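Local coordinates for putative metal-dependent phosphoesterase (PDB 3O0F), which acts as a metal-dependent phosphoesterase of the PHP family, binding AMP beside two iron ions and a zinc ion, and is probably a nucleotide or nucleic-acid hydrolase, at residues D80-V85 / N210-S215; E75-D80 / T180-T185. All coordinates share one frame; numbering follows the deposited sequence. Where two conformers were deposited one is given.

Contact 1: residues D80-V85 / N210-S215; sequences DEDVSV and NRRLLS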
ATOM      1  N   ASP A  80      -7.704   2.838 -13.129  1.00 19.77           N
ATOM      2  CA  ASP A  80      -7.654   2.434 -14.530  1.00 22.14           C
ATOM      3  C   ASP A  80      -9.065   2.192 -15.112  1.00 22.83           C
ATOM      4  O   ASP A  80      -9.742   1.210 -14.783  1.00 20.58           O
ATOM      5  CB  ASP A  80      -6.780   1.190 -14.665  1.00 24.37           C
ATOM      6  CG  ASP A  80      -6.330   0.957 -16.081  1.00 33.04           C
ATOM      7  OD1 ASP A  80      -7.162   1.179 -16.986  1.00 35.23           O
ATOM      8  OD2 ASP A  80      -5.173   0.513 -16.286  1.00 27.94           O
ATOM      9  N   GLU A  81      -9.511   3.088 -15.990  1.00 25.38           N
ATOM     10  CA  GLU A  81     -10.922   3.107 -16.406  1.00 28.21           C
ATOM     11  C   GLU A  81     -11.734   3.156 -15.121  1.00 29.20           C
ATOM     12  O   GLU A  81     -11.506   4.054 -14.340  1.00 33.72           O
ATOM     13  CB  GLU A  81     -11.250   1.936 -17.339  1.00 30.54           C
ATOM     14  CG  GLU A  81     -10.433   2.019 -18.680  1.00 37.72           C
ATOM     15  CD  GLU A  81     -10.232   0.662 -19.395  1.00 53.67           C
ATOM     16  OE1 GLU A  81     -10.943  -0.327 -19.060  1.00 58.10           O
ATOM     17  OE2 GLU A  81      -9.341   0.586 -20.287  1.00 55.09           O
ATOM     18  N   ASP A  82     -12.633   2.222 -14.844  1.00 32.13           N
ATOM     19  CA  ASP A  82     -13.411   2.327 -13.583  1.00 35.00           C
ATOM     20  C   ASP A  82     -12.851   1.496 -12.405  1.00 32.69           C
ATOM     21  O   ASP A  82     -13.550   1.287 -11.410  1.00 37.94           O
ATOM     22  CB  ASP A  82     -14.898   1.979 -13.829  1.00 37.77           C
ATOM     23  CG  ASP A  82     -15.095   0.552 -14.357  1.00 51.21           C
ATOM     24  OD1 ASP A  82     -14.242   0.068 -15.149  1.00 59.63           O
ATOM     25  OD2 ASP A  82     -16.107  -0.085 -13.985  1.00 64.87           O
ATOM     26  N   VAL A  83     -11.609   1.030 -12.505  1.00 24.72           N
ATOM     27  CA  VAL A  83     -11.068   0.083 -11.545  1.00 20.68           C
ATOM     28  C   VAL A  83     -10.070   0.805 -10.620  1.00 17.63           C
ATOM     29  O   VAL A  83      -9.117   1.407 -11.096  1.00 16.75           O
ATOM     30  CB  VAL A  83     -10.345  -1.106 -12.248  1.00 17.79           C
ATOM     31  CG1 VAL A  83      -9.890  -2.136 -11.234  1.00 15.84           C
ATOM     32  CG2 VAL A  83     -11.209  -1.762 -13.353  1.00 16.63           C
ATOM     33  N   SER A  84     -10.312   0.753  -9.321  1.00 18.66           N
ATOM     34  CA  SER A  84      -9.295   1.155  -8.332  1.00 21.41           C
ATOM     35  C   SER A  84      -8.090   0.204  -8.394  1.00 20.08           C
ATOM     36  O   SER A  84      -8.247  -1.012  -8.325  1.00 20.31           O
ATOM     37  CB  SER A  84      -9.884   1.173  -6.908  1.00 22.46           C
ATOM     38  OG  SER A  84      -8.866   1.281  -5.915  1.00 29.75           O
ATOM     39  N   VAL A  85      -6.887   0.761  -8.502  1.00 17.31           N
ATOM     40  CA  VAL A  85      -5.657  -0.023  -8.613  1.00 13.73           C
ATOM     41  C   VAL A  85      -4.646   0.570  -7.627  1.00 16.08           C
ATOM     42  O   VAL A  85      -4.434   1.782  -7.597  1.00 19.30           O
ATOM     43  CB  VAL A  85      -5.025   0.062 -10.029  1.00 18.41           C
ATOM     44  CG1 VAL A  85      -3.753  -0.797 -10.114  1.00 15.43           C
ATOM     45  CG2 VAL A  85      -6.013  -0.349 -11.130  1.00 14.97           C
ATOM     46  N   ASN A 210     -13.083  -4.045  -5.801  1.00 48.49           N
ATOM     47  CA  ASN A 210     -13.760  -3.523  -7.024  1.00 45.05           C
ATOM     48  C   ASN A 210     -14.958  -4.370  -7.513  1.00 44.02           C
ATOM     49  O   ASN A 210     -14.944  -5.594  -7.350  1.00 43.33           O
ATOM     50  CB  ASN A 210     -12.731  -3.497  -8.169  1.00 43.02           C
ATOM     51  CG  ASN A 210     -11.692  -2.382  -8.020  1.00 40.17           C
ATOM     52  OD1 ASN A 210     -12.010  -1.208  -8.200  1.00 28.94           O
ATOM     53  ND2 ASN A 210     -10.438  -2.756  -7.704  1.00 28.23           N
ATOM     54  N   ARG A 211     -15.952  -3.732  -8.148  1.00 40.41           N
ATOM     55  CA  ARG A 211     -16.983  -4.471  -8.929  1.00 40.40           C
ATOM     56  C   ARG A 211     -16.372  -5.399 -10.031  1.00 36.78           C
ATOM     57  O   ARG A 211     -16.911  -6.461 -10.324  1.00 35.22           O
ATOM     58  CB  ARG A 211     -18.005  -3.510  -9.567  1.00 40.32           C
ATOM     59  N   ARG A 212     -15.276  -4.987 -10.663  1.00 29.83           N
ATOM     60  CA  ARG A 212     -14.576  -5.876 -11.589  1.00 29.30           C
ATOM     61  C   ARG A 212     -13.066  -5.699 -11.438  1.00 25.90           C
ATOM     62  O   ARG A 212     -12.601  -4.608 -11.152  1.00 26.36           O
ATOM     63  CB  ARG A 212     -15.035  -5.681 -13.043  1.00 30.19           C
ATOM     64  CG  ARG A 212     -14.463  -4.446 -13.745  1.00 38.52           C
ATOM     65  CD  ARG A 212     -14.840  -4.418 -15.211  1.00 36.46           C
ATOM     66  NE  ARG A 212     -14.240  -3.269 -15.886  1.00 42.82           N
ATOM     67  CZ  ARG A 212     -12.957  -3.171 -16.260  1.00 40.54           C
ATOM     68  NH1 ARG A 212     -12.073  -4.146 -16.007  1.00 36.74           N
ATOM     69  NH2 ARG A 212     -12.536  -2.059 -16.875  1.00 34.66           N
ATOM     70  N   LEU A 213     -12.335  -6.800 -11.600  1.00 22.86           N
ATOM     71  CA  LEU A 213     -10.877  -6.801 -11.639  1.00 20.43           C
ATOM     72  C   LEU A 213     -10.343  -6.183 -12.939  1.00 16.87           C
ATOM     73  O   LEU A 213     -11.040  -6.055 -13.955  1.00 17.73           O
ATOM     74  CB  LEU A 213     -10.350  -8.224 -11.514  1.00 21.87           C
ATOM     75  CG  LEU A 213     -10.843  -9.056 -10.334  1.00 23.68           C
ATOM     76  CD1 LEU A 213     -10.311 -10.489 -10.460  1.00 26.58           C
ATOM     77  CD2 LEU A 213     -10.403  -8.405  -8.992  1.00 23.34           C
ATOM     78  N   LEU A 214      -9.095  -5.763 -12.893  1.00 14.51           N
ATOM     79  CA  LEU A 214      -8.359  -5.458 -14.107  1.00 16.13           C
ATOM     80  C   LEU A 214      -8.438  -6.624 -15.055  1.00 15.93           C
ATOM     81  O   LEU A 214      -8.280  -7.804 -14.648  1.00 13.88           O
ATOM     82  CB  LEU A 214      -6.873  -5.187 -13.801  1.00 18.96           C
ATOM     83  CG  LEU A 214      -6.569  -3.885 -13.082  1.00 22.23           C
ATOM     84  CD1 LEU A 214      -5.090  -3.879 -12.661  1.00 19.10           C
ATOM     85  CD2 LEU A 214      -6.919  -2.671 -13.946  1.00 20.61           C
ATOM     86  N   SER A 215      -8.659  -6.307 -16.325  1.00 15.82           N
ATOM     87  CA  SER A 215      -8.656  -7.316 -17.342  1.00 14.92           C
ATOM     88  C   SER A 215      -7.232  -7.582 -17.847  1.00 14.34           C
ATOM     89  O   SER A 215      -6.312  -6.809 -17.601  1.00 11.81           O
ATOM     90  CB  SER A 215      -9.504  -6.858 -18.488  1.00 15.83           C
ATOM     91  OG  SER A 215      -8.868  -5.791 -19.130  1.00 12.86           O
TER

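Contact 2: residues E75-D80 / T180-T185; sequences EITAVD and TPSPST. With FE (Fe (III) ion), chain D; FE (Fe (III) ion), chain E.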
ATOM      1  N   GLU A  75       2.909   2.607  -1.513  1.00 12.86           N
ATOM      2  CA  GLU A  75       1.744   2.072  -2.218  1.00 10.06           C
ATOM      3  C   GLU A  75       0.993   3.272  -2.802  1.00 11.96           C
ATOM      4  O   GLU A  75       0.520   4.154  -2.091  1.00 12.07           O
ATOM      5  CB  GLU A  75       0.836   1.239  -1.295  1.00 13.17           C
ATOM      6  CG  GLU A  75      -0.337   0.719  -2.053  1.00 13.42           C
ATOM      7  CD  GLU A  75      -1.147  -0.352  -1.320  1.00 17.51           C
ATOM      8  OE1 GLU A  75      -0.932  -0.528  -0.155  1.00 19.68           O
ATOM      9  OE2 GLU A  75      -1.932  -1.074  -1.973  1.00 25.48           O
ATOM     10  N   ILE A  76       0.929   3.317  -4.119  1.00 13.83           N
ATOM     11  CA  ILE A  76       0.406   4.481  -4.802  1.00 15.22           C
ATOM     12  C   ILE A  76      -1.035   4.200  -5.199  1.00 16.66           C
ATOM     13  O   ILE A  76      -1.327   3.202  -5.891  1.00 15.83           O
ATOM     14  CB  ILE A  76       1.227   4.824  -6.066  1.00 11.79           C
ATOM     15  CG1 ILE A  76       2.707   4.969  -5.697  1.00 14.55           C
ATOM     16  CG2 ILE A  76       0.680   6.117  -6.742  1.00  5.67           C
ATOM     17  CD1 ILE A  76       3.637   5.189  -6.882  1.00 15.05           C
ATOM     18  N   THR A  77      -1.906   5.124  -4.809  1.00 14.87           N
ATOM     19  CA  THR A  77      -3.323   5.060  -5.163  1.00 18.52           C
ATOM     20  C   THR A  77      -3.508   5.468  -6.632  1.00 14.91           C
ATOM     21  O   THR A  77      -3.026   6.515  -7.046  1.00 14.81           O
ATOM     22  CB  THR A  77      -4.126   6.067  -4.249  1.00 18.38           C
ATOM     23  OG1 THR A  77      -3.721   5.921  -2.885  1.00 17.01           O
ATOM     24  CG2 THR A  77      -5.653   5.867  -4.330  1.00 19.90           C
ATOM     25  N   ALA A  78      -4.193   4.651  -7.412  1.00 15.66           N
ATOM     26  CA  ALA A  78      -4.343   4.893  -8.810  1.00 15.88           C
ATOM     27  C   ALA A  78      -5.695   4.362  -9.315  1.00 17.25           C
ATOM     28  O   ALA A  78      -6.427   3.705  -8.573  1.00 15.41           O
ATOM     29  CB  ALA A  78      -3.150   4.285  -9.606  1.00 14.64           C
ATOM     30  N   VAL A  79      -6.023   4.694 -10.558  0.50 18.37           N
ATOM     31  CA  VAL A  79      -7.250   4.227 -11.194  0.50 19.11           C
ATOM     32  C   VAL A  79      -7.002   3.863 -12.647  0.50 19.45           C
ATOM     33  O   VAL A  79      -6.206   4.510 -13.324  0.50 21.41           O
ATOM     34  CB  VAL A  79      -8.398   5.293 -11.122  0.50 19.68           C
ATOM     35  CG1 VAL A  79      -7.941   6.639 -11.688  0.50 22.06           C
ATOM     36  CG2 VAL A  79      -9.618   4.800 -11.881  0.50 14.95           C
ATOM     37  N   ASP A  80      -7.704   2.838 -13.129  1.00 19.77           N
ATOM     38  CA  ASP A  80      -7.654   2.434 -14.530  1.00 22.14           C
ATOM     39  C   ASP A  80      -9.065   2.192 -15.112  1.00 22.83           C
ATOM     40  O   ASP A  80      -9.742   1.210 -14.783  1.00 20.58           O
ATOM     41  CB  ASP A  80      -6.780   1.190 -14.665  1.00 24.37           C
ATOM     42  CG  ASP A  80      -6.330   0.957 -16.081  1.00 33.04           C
ATOM     43  OD1 ASP A  80      -7.162   1.179 -16.986  1.00 35.23           O
ATOM     44  OD2 ASP A  80      -5.173   0.513 -16.286  1.00 27.94           O
ATOM     45  N   THR A 180     -11.643   9.261  -3.920  1.00 31.57           N
ATOM     46  CA  THR A 180     -10.539  10.224  -4.007  1.00 33.63           C
ATOM     47  C   THR A 180     -10.110  10.405  -5.470  1.00 32.90           C
ATOM     48  O   THR A 180      -9.839   9.411  -6.141  1.00 32.66           O
ATOM     49  CB  THR A 180      -9.288   9.786  -3.211  1.00 34.27           C
ATOM     50  OG1 THR A 180      -9.627   9.542  -1.847  1.00 35.52           O
ATOM     51  CG2 THR A 180      -8.239  10.890  -3.260  1.00 36.18           C
ATOM     52  N   PRO A 181     -10.005  11.665  -5.952  1.00 33.18           N
ATOM     53  CA  PRO A 181      -9.390  11.874  -7.289  1.00 33.30           C
ATOM     54  C   PRO A 181      -7.971  11.240  -7.306  1.00 29.31           C
ATOM     55  O   PRO A 181      -7.177  11.487  -6.387  1.00 28.30           O
ATOM     56  CB  PRO A 181      -9.307  13.396  -7.425  1.00 34.18           C
ATOM     57  CG  PRO A 181     -10.344  13.925  -6.430  1.00 39.06           C
ATOM     58  CD  PRO A 181     -10.348  12.940  -5.294  1.00 35.11           C
ATOM     59  N   SER A 182      -7.702  10.394  -8.293  1.00 24.50           N
ATOM     60  CA  SER A 182      -6.474   9.609  -8.341  1.00 22.77           C
ATOM     61  C   SER A 182      -5.808   9.696  -9.686  1.00 21.88           C
ATOM     62  O   SER A 182      -6.500   9.783 -10.702  1.00 15.47           O
ATOM     63  CB  SER A 182      -6.799   8.137  -8.119  1.00 23.00           C
ATOM     64  OG  SER A 182      -7.178   7.933  -6.776  1.00 35.14           O
ATOM     65  N   PRO A 183      -4.470   9.574  -9.713  1.00 18.43           N
ATOM     66  CA  PRO A 183      -3.831   9.538 -11.033  1.00 18.65           C
ATOM     67  C   PRO A 183      -4.122   8.209 -11.760  1.00 16.40           C
ATOM     68  O   PRO A 183      -4.504   7.209 -11.119  1.00 16.30           O
ATOM     69  CB  PRO A 183      -2.340   9.673 -10.708  1.00 20.89           C
ATOM     70  CG  PRO A 183      -2.197   9.133  -9.311  1.00 19.12           C
ATOM     71  CD  PRO A 183      -3.489   9.533  -8.614  1.00 21.54           C
ATOM     72  N   SER A 184      -3.941   8.185 -13.067  1.00 13.43           N
ATOM     73  CA  SER A 184      -4.094   6.941 -13.800  1.00 16.00           C
ATOM     74  C   SER A 184      -2.882   6.027 -13.573  1.00 14.87           C
ATOM     75  O   SER A 184      -1.784   6.482 -13.219  1.00 14.73           O
ATOM     76  CB  SER A 184      -4.238   7.198 -15.284  1.00 16.92           C
ATOM     77  OG  SER A 184      -2.980   7.633 -15.785  1.00 18.86           O
ATOM     78  N   THR A 185      -3.104   4.737 -13.772  1.00 16.22           N
ATOM     79  CA  THR A 185      -2.025   3.747 -13.736  1.00 17.19           C
ATOM     80  C   THR A 185      -0.938   4.072 -14.770  1.00 16.13           C
ATOM     81  O   THR A 185       0.221   3.895 -14.469  1.00 13.69           O
ATOM     82  CB  THR A 185      -2.535   2.329 -13.970  1.00 17.17           C
ATOM     83  OG1 THR A 185      -3.296   2.283 -15.180  1.00 17.09           O
ATOM     84  CG2 THR A 185      -3.410   1.874 -12.782  1.00 16.67           C
TER
HETATM   85 FE    FE D 303      -3.827  -1.872  -1.336  1.00 27.28          FE
HETATM   86 FE    FE E 304      -1.436  -2.172   1.145  1.00 26.62          FE
HETATM   87  O   HOH W   1      -2.787  -3.101  -0.139  1.00 24.80           O

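Contact 1: residues D80-V85 / N210-S215
V83 and N210 bring the two backbones nearest, their CA atoms 6.4 Å apart, where a type II' turn from D80 to V83 and the strand leaving it meet an irregular loop. Paired backbone bonds between D80 and V83 close the turn as a two-residue beta hairpin joining antiparallel strands 70-80 and 83-90, while the loop reaches it through side chains. The carboxamide of N210 lies across CG1 of V83 and grips both the backbone N-H and the C=O of S84: S84 N donates to N210 OD1 at 2.8 Å, tilted 28° from the carbonyl plane, and N210 ND2 gives a hydrogen to S84 O at 2.9 Å, in the carbonyl plane and on a lone pair. Two bonds thus fix the rotation of the amide.

R212 leaves its backbone alongside the turn, and its chain, extended from CG to NE, carries the guanidinium to the acids. Over one guanidinium face lies V83 CG2, 3.7 Å from NH1 of R212. At the edge, E81 OE1 forms a salt bridge with R212 NH2 at 3.2 Å, and D82 OD1, approaching obliquely, forms a second salt bridge with the same nitrogen, its hydrogen bond weak. NH1 turns to Q218 and, weakly, to the carbonyl of L213. L214 holds CG anti to its carbonyl carbon (chi1 -71°), which swings CD2 against V85 CG2 at 3.8 Å and D80 CB at 3.9 Å. Helix 216-225 continues this apolar layer, with L219 against L214.

The chemistry therefore divides by depth: leucine and valines pack inside, an asparagine satisfies strand backbone, and one arginine shared by two exposed acids would probably ease the charge that E81 and D82 bring together on the turn.

Contact 2: residues E75-D80 / T180-T185
V79 and S184 form a single beta bridge, in which V79 N donates to P183 O at 3.0 Å and T185 N to V79 O at 3.1 Å. The second donor stands 40° out of the carbonyl plane, as the loop is already turning into helix 185-194. S184 is the N-cap of that helix, its OG bonded to E187 N.

T185, the first helical residue, can be followed outward. Its CB lies 4.0 Å from D80 OD2. From there OG1, set between the backbone N and the carbonyl carbon (chi1 53°), donates to D80 OD2 at 2.8 Å from above the carboxylate plane, and the other branch, CG2, packs on A78 CB at 4.0 Å and on the CB of D80. A valine in place of T185 would probably leave D80 OD2 without this hydroxyl and the carboxylate freer to turn.

Farther back along the strand, the proline ring rests on the carbonyl of T77, with P183 CD 3.4 Å from T77 O. T77 CG2 touches the hydroxyl of S182, while T77 OG1 bonds to D51 and to R110, which binds AMP.

At the inner end, E75 extends its carboxylate between two irons: OE1 binds one, along with H18, H20 and D261 among others, and OE2 the other, along with H86 and H203. A water bridges both ions. A glutamate on a strand bridging two metals fits the multinuclear PHP active site, and here the strand bearing it is bridged at its far end to the start of a helix.

Contacts 1 and 2 lie about 11 Å apart, centre to centre, on neighbouring antiparallel strands, 70-80 and 83-90, of one mixed sheet. They share D80, where the first strand passes into the turn, and they touch directly through V85 N and A78 O, probably hydrogen-bonded at 3.0 Å, and by packing of V85 on T185. Along the chain their segments alternate: 75-80, 80-85, 180-185, 210-215. The later two lead into helices 185-194 and 216-225, so one hairpin is packed against the loops that lead into both helices. The same two strands carry the iron ligands E75 and H86, so the hairpin runs from the metal centre out to its turn.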